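Local coordinates for amino acid ABC transporter, binding protein (Thermus thermophilus, PDB 3VV5), which binds the lysine analogue (S)-2-aminoethyl-L-cysteine as the periplasmic substrate-binding protein of an amino acid ABC transporter, at residues 149-154 with 213-218. Residues are numbered along the deposited sequence; the frame is centred on the assembly and turned at random.
Sequences GTTYME and FQERVA. With SLZ (L-thialysine), chain C.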
ATOM      1  N   GLY A 149      -9.294   7.812  -0.714  1.00 15.89           N
ATOM      2  CA  GLY A 149      -8.965   7.125  -1.953  1.00 15.70           C
ATOM      3  C   GLY A 149      -8.554   5.681  -1.741  1.00 14.68           C
ATOM      4  O   GLY A 149      -7.993   5.072  -2.631  1.00 14.81           O
ATOM      5  N   THR A 150      -8.835   5.137  -0.562  1.00 14.70           N
ATOM      6  CA  THR A 150      -8.424   3.771  -0.250  1.00 14.58           C
ATOM      7  C   THR A 150      -9.580   2.763  -0.260  1.00 15.24           C
ATOM      8  O   THR A 150     -10.776   3.114  -0.184  1.00 15.11           O
ATOM      9  CB  THR A 150      -7.701   3.667   1.118  1.00 14.33           C
ATOM     10  OG1 THR A 150      -8.606   4.041   2.176  1.00 14.45           O
ATOM     11  CG2 THR A 150      -6.437   4.536   1.169  1.00 11.32           C
ATOM     12  N   THR A 151      -9.212   1.495  -0.332  1.00 14.83           N
ATOM     13  CA  THR A 151     -10.151   0.402  -0.165  1.00 15.33           C
ATOM     14  C   THR A 151     -10.744   0.390   1.255  1.00 15.07           C
ATOM     15  O   THR A 151     -11.812  -0.154   1.464  1.00 15.83           O
ATOM     16  CB  THR A 151      -9.480  -0.939  -0.505  1.00 15.15           C
ATOM     17  OG1 THR A 151      -8.332  -1.101   0.330  1.00 15.91           O
ATOM     18  CG2 THR A 151      -8.971  -0.906  -1.946  1.00 15.60           C
ATOM     19  N   TYR A 152     -10.050   0.989   2.219  1.00 15.30           N
ATOM     20  CA  TYR A 152     -10.588   1.138   3.589  1.00 15.96           C
ATOM     21  C   TYR A 152     -11.771   2.091   3.592  1.00 16.65           C
ATOM     22  O   TYR A 152     -12.805   1.792   4.192  1.00 16.56           O
ATOM     23  CB  TYR A 152      -9.499   1.598   4.575  1.00 15.60           C
ATOM     24  CG  TYR A 152      -8.201   0.863   4.364  1.00 15.79           C
ATOM     25  CD1 TYR A 152      -8.164  -0.527   4.365  1.00 15.74           C
ATOM     26  CD2 TYR A 152      -7.014   1.558   4.113  1.00 16.82           C
ATOM     27  CE1 TYR A 152      -6.965  -1.234   4.135  1.00 14.47           C
ATOM     28  CE2 TYR A 152      -5.813   0.867   3.877  1.00 16.69           C
ATOM     29  CZ  TYR A 152      -5.800  -0.521   3.895  1.00 16.39           C
ATOM     30  OH  TYR A 152      -4.619  -1.202   3.648  1.00 14.35           O
ATOM     31  N   MET A 153     -11.614   3.225   2.910  1.00 17.27           N
ATOM     32  CA  MET A 153     -12.715   4.156   2.683  1.00 18.29           C
ATOM     33  C   MET A 153     -13.899   3.470   1.987  1.00 18.97           C
ATOM     34  O   MET A 153     -15.027   3.572   2.450  1.00 19.07           O
ATOM     35  CB  MET A 153     -12.237   5.351   1.852  1.00 18.12           C
ATOM     36  CG  MET A 153     -13.302   6.420   1.613  1.00 21.34           C
ATOM     37  SD  MET A 153     -12.616   7.888   0.864  1.00 28.04           S
ATOM     38  CE  MET A 153     -12.569   7.447  -0.863  1.00 27.59           C
ATOM     39  N   GLU A 154     -13.635   2.777   0.886  1.00 19.74           N
ATOM     40  CA  GLU A 154     -14.686   2.072   0.138  1.00 21.64           C
ATOM     41  C   GLU A 154     -15.442   1.100   1.052  1.00 21.69           C
ATOM     42  O   GLU A 154     -16.680   1.071   1.055  1.00 21.77           O
ATOM     43  CB  GLU A 154     -14.073   1.353  -1.074  1.00 22.13           C
ATOM     44  CG  GLU A 154     -14.979   0.336  -1.779  1.00 26.29           C
ATOM     45  CD  GLU A 154     -14.227  -0.513  -2.802  1.00 32.02           C
ATOM     46  OE1 GLU A 154     -14.484  -1.735  -2.847  1.00 35.22           O
ATOM     47  OE2 GLU A 154     -13.370   0.036  -3.542  1.00 33.73           O
ATOM     48  N   PHE A 213     -11.978  -7.229   5.167  1.00 18.34           N
ATOM     49  CA  PHE A 213     -11.831  -7.744   3.803  1.00 17.83           C
ATOM     50  C   PHE A 213     -10.377  -8.127   3.542  1.00 18.32           C
ATOM     51  O   PHE A 213      -9.450  -7.640   4.212  1.00 16.73           O
ATOM     52  CB  PHE A 213     -12.296  -6.742   2.731  1.00 18.18           C
ATOM     53  CG  PHE A 213     -11.469  -5.494   2.660  1.00 16.76           C
ATOM     54  CD1 PHE A 213     -11.771  -4.408   3.478  1.00 15.73           C
ATOM     55  CD2 PHE A 213     -10.383  -5.404   1.791  1.00 15.39           C
ATOM     56  CE1 PHE A 213     -11.016  -3.248   3.428  1.00 16.71           C
ATOM     57  CE2 PHE A 213      -9.608  -4.245   1.741  1.00 16.92           C
ATOM     58  CZ  PHE A 213      -9.926  -3.165   2.557  1.00 16.54           C
ATOM     59  N   GLN A 214     -10.199  -8.987   2.551  1.00 17.51           N
ATOM     60  CA  GLN A 214      -8.885  -9.380   2.096  1.00 18.40           C
ATOM     61  C   GLN A 214      -8.655  -8.769   0.712  1.00 17.72           C
ATOM     62  O   GLN A 214      -9.615  -8.492  -0.016  1.00 16.52           O
ATOM     63  CB  GLN A 214      -8.780 -10.903   2.048  1.00 19.24           C
ATOM     64  CG  GLN A 214      -8.924 -11.575   3.417  1.00 23.21           C
ATOM     65  CD  GLN A 214      -8.552 -13.036   3.388  1.00 29.26           C
ATOM     66  OE1 GLN A 214      -9.270 -13.874   2.816  1.00 32.08           O
ATOM     67  NE2 GLN A 214      -7.415 -13.364   4.008  1.00 31.80           N
ATOM     68  N   GLU A 215      -7.385  -8.522   0.379  1.00 17.00           N
ATOM     69  CA  GLU A 215      -7.024  -7.994  -0.927  1.00 16.89           C
ATOM     70  C   GLU A 215      -5.657  -8.466  -1.395  1.00 15.99           C
ATOM     71  O   GLU A 215      -4.784  -8.784  -0.593  1.00 15.72           O
ATOM     72  CB  GLU A 215      -7.113  -6.457  -0.970  1.00 17.66           C
ATOM     73  CG  GLU A 215      -6.174  -5.710  -0.037  1.00 18.10           C
ATOM     74  CD  GLU A 215      -6.433  -4.193  -0.052  1.00 18.48           C
ATOM     75  OE1 GLU A 215      -7.346  -3.756  -0.778  1.00 17.28           O
ATOM     76  OE2 GLU A 215      -5.726  -3.447   0.657  1.00 15.07           O
ATOM     77  N   ARG A 216      -5.523  -8.518  -2.708  1.00 15.35           N
ATOM     78  CA  ARG A 216      -4.260  -8.743  -3.409  1.00 15.21           C
ATOM     79  C   ARG A 216      -3.716  -7.366  -3.804  1.00 13.74           C
ATOM     80  O   ARG A 216      -4.438  -6.561  -4.390  1.00 14.64           O
ATOM     81  CB  ARG A 216      -4.507  -9.612  -4.655  1.00 15.30           C
ATOM     82  CG  ARG A 216      -5.034 -11.024  -4.365  1.00 19.05           C
ATOM     83  CD  ARG A 216      -5.324 -11.833  -5.661  1.00 24.33           C
ATOM     84  NE  ARG A 216      -6.244 -11.141  -6.578  1.00 29.75           N
ATOM     85  CZ  ARG A 216      -5.951 -10.753  -7.825  1.00 31.06           C
ATOM     86  NH1 ARG A 216      -6.866 -10.124  -8.562  1.00 31.08           N
ATOM     87  NH2 ARG A 216      -4.757 -10.991  -8.353  1.00 31.37           N
ATOM     88  N   VAL A 217      -2.461  -7.100  -3.462  1.00 11.90           N
ATOM     89  CA  VAL A 217      -1.835  -5.796  -3.661  1.00 11.13           C
ATOM     90  C   VAL A 217      -0.803  -5.940  -4.763  1.00 11.10           C
ATOM     91  O   VAL A 217      -0.053  -6.920  -4.775  1.00 10.73           O
ATOM     92  CB  VAL A 217      -1.155  -5.274  -2.366  1.00 10.64           C
ATOM     93  CG1 VAL A 217      -0.353  -4.009  -2.661  1.00 10.29           C
ATOM     94  CG2 VAL A 217      -2.212  -4.984  -1.292  1.00  9.83           C
ATOM     95  N   ALA A 218      -0.779  -4.980  -5.681  1.00  9.61           N
ATOM     96  CA  ALA A 218       0.045  -5.091  -6.891  1.00  9.88           C
ATOM     97  C   ALA A 218       0.637  -3.764  -7.322  1.00 10.29           C
ATOM     98  O   ALA A 218       0.175  -2.695  -6.901  1.00  9.56           O
ATOM     99  CB  ALA A 218      -0.766  -5.671  -8.052  1.00  9.76           C
TER
HETATM  100  N   SLZ C 300      -4.304  -0.943   0.549  1.00 19.97           N
HETATM  101  CA  SLZ C 300      -4.652   0.486   0.387  0.50 21.04           C
HETATM  102  CB  SLZ C 300      -3.391   1.322   0.036  0.50 19.98           C
HETATM  103  SG  SLZ C 300      -2.642   2.416   1.296  0.50 25.00           S
HETATM  104  CD  SLZ C 300      -1.262   3.001   0.250  0.50 14.53           C
HETATM  105  CE  SLZ C 300      -0.370   4.115   0.809  0.50 13.26           C
HETATM  106  NZ  SLZ C 300       0.964   3.988   0.200  0.50  3.19           N
HETATM  107  C   SLZ C 300      -5.563   0.535  -0.837  1.00 20.32           C
HETATM  108  O   SLZ C 300      -6.362   1.480  -0.931  0.50 19.65           O
HETATM  109  OXT SLZ C 300      -5.438  -0.390  -1.671  1.00 20.88           O
HETATM  110  O   HOH W   1      -4.906  -3.762   3.443  1.00 14.44           O
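Thr151 meets both Phe213 and Glu215 where the first turn of helix 151-158, N-capped by Thr150 (Met153 N to Thr150 OG1), faces strand 206-222 inside the amino acid pocket of a type II periplasmic-binding-protein fold. Its hydroxyl donates to the carboxylate: OG1 of Thr151 lies 3.0 Å from OE1 of Glu215, approaching on the syn side and 23° out of the carboxylate plane. Because Thr151 OG1 sits between its own backbone N and carbonyl carbon (chi1 57°), the hydroxyl faces the strand. Thr151 N donates to carboxylate O of L-thialysine (N to O 2.9 Å, N-H...O angle 162°), the helix's N-terminal end receiving the negative group; Gly104 and Arg109 also bind the ligand.

Phe213 buries the most surface here, and it does so with the far end of its ring. Its CZ comes edge-on to Thr151 OG1 (3.4 Å) and to Tyr152 CD1 (3.7 Å), the tyrosine and phenylalanine side chains crossing at about a right angle. The hydroxyl end of Tyr152 serves the ligand, whose amino N donates to Tyr152 OH over 3.1 Å. A water in the plane of that ring, at its edge, bridges Tyr152 OH and Glu215 OE2.

The two oxygens of Glu215 thus divide the work: OE1 accepts the hydrogen bond from Thr151 OG1, which should limit rotation of the carboxylate, and OE2 accepts from the ligand amino group and is also reached by the bridging water. The chain is extended beyond CG, carrying OE2 of Glu215 to 2.9 Å from the amino N of L-thialysine.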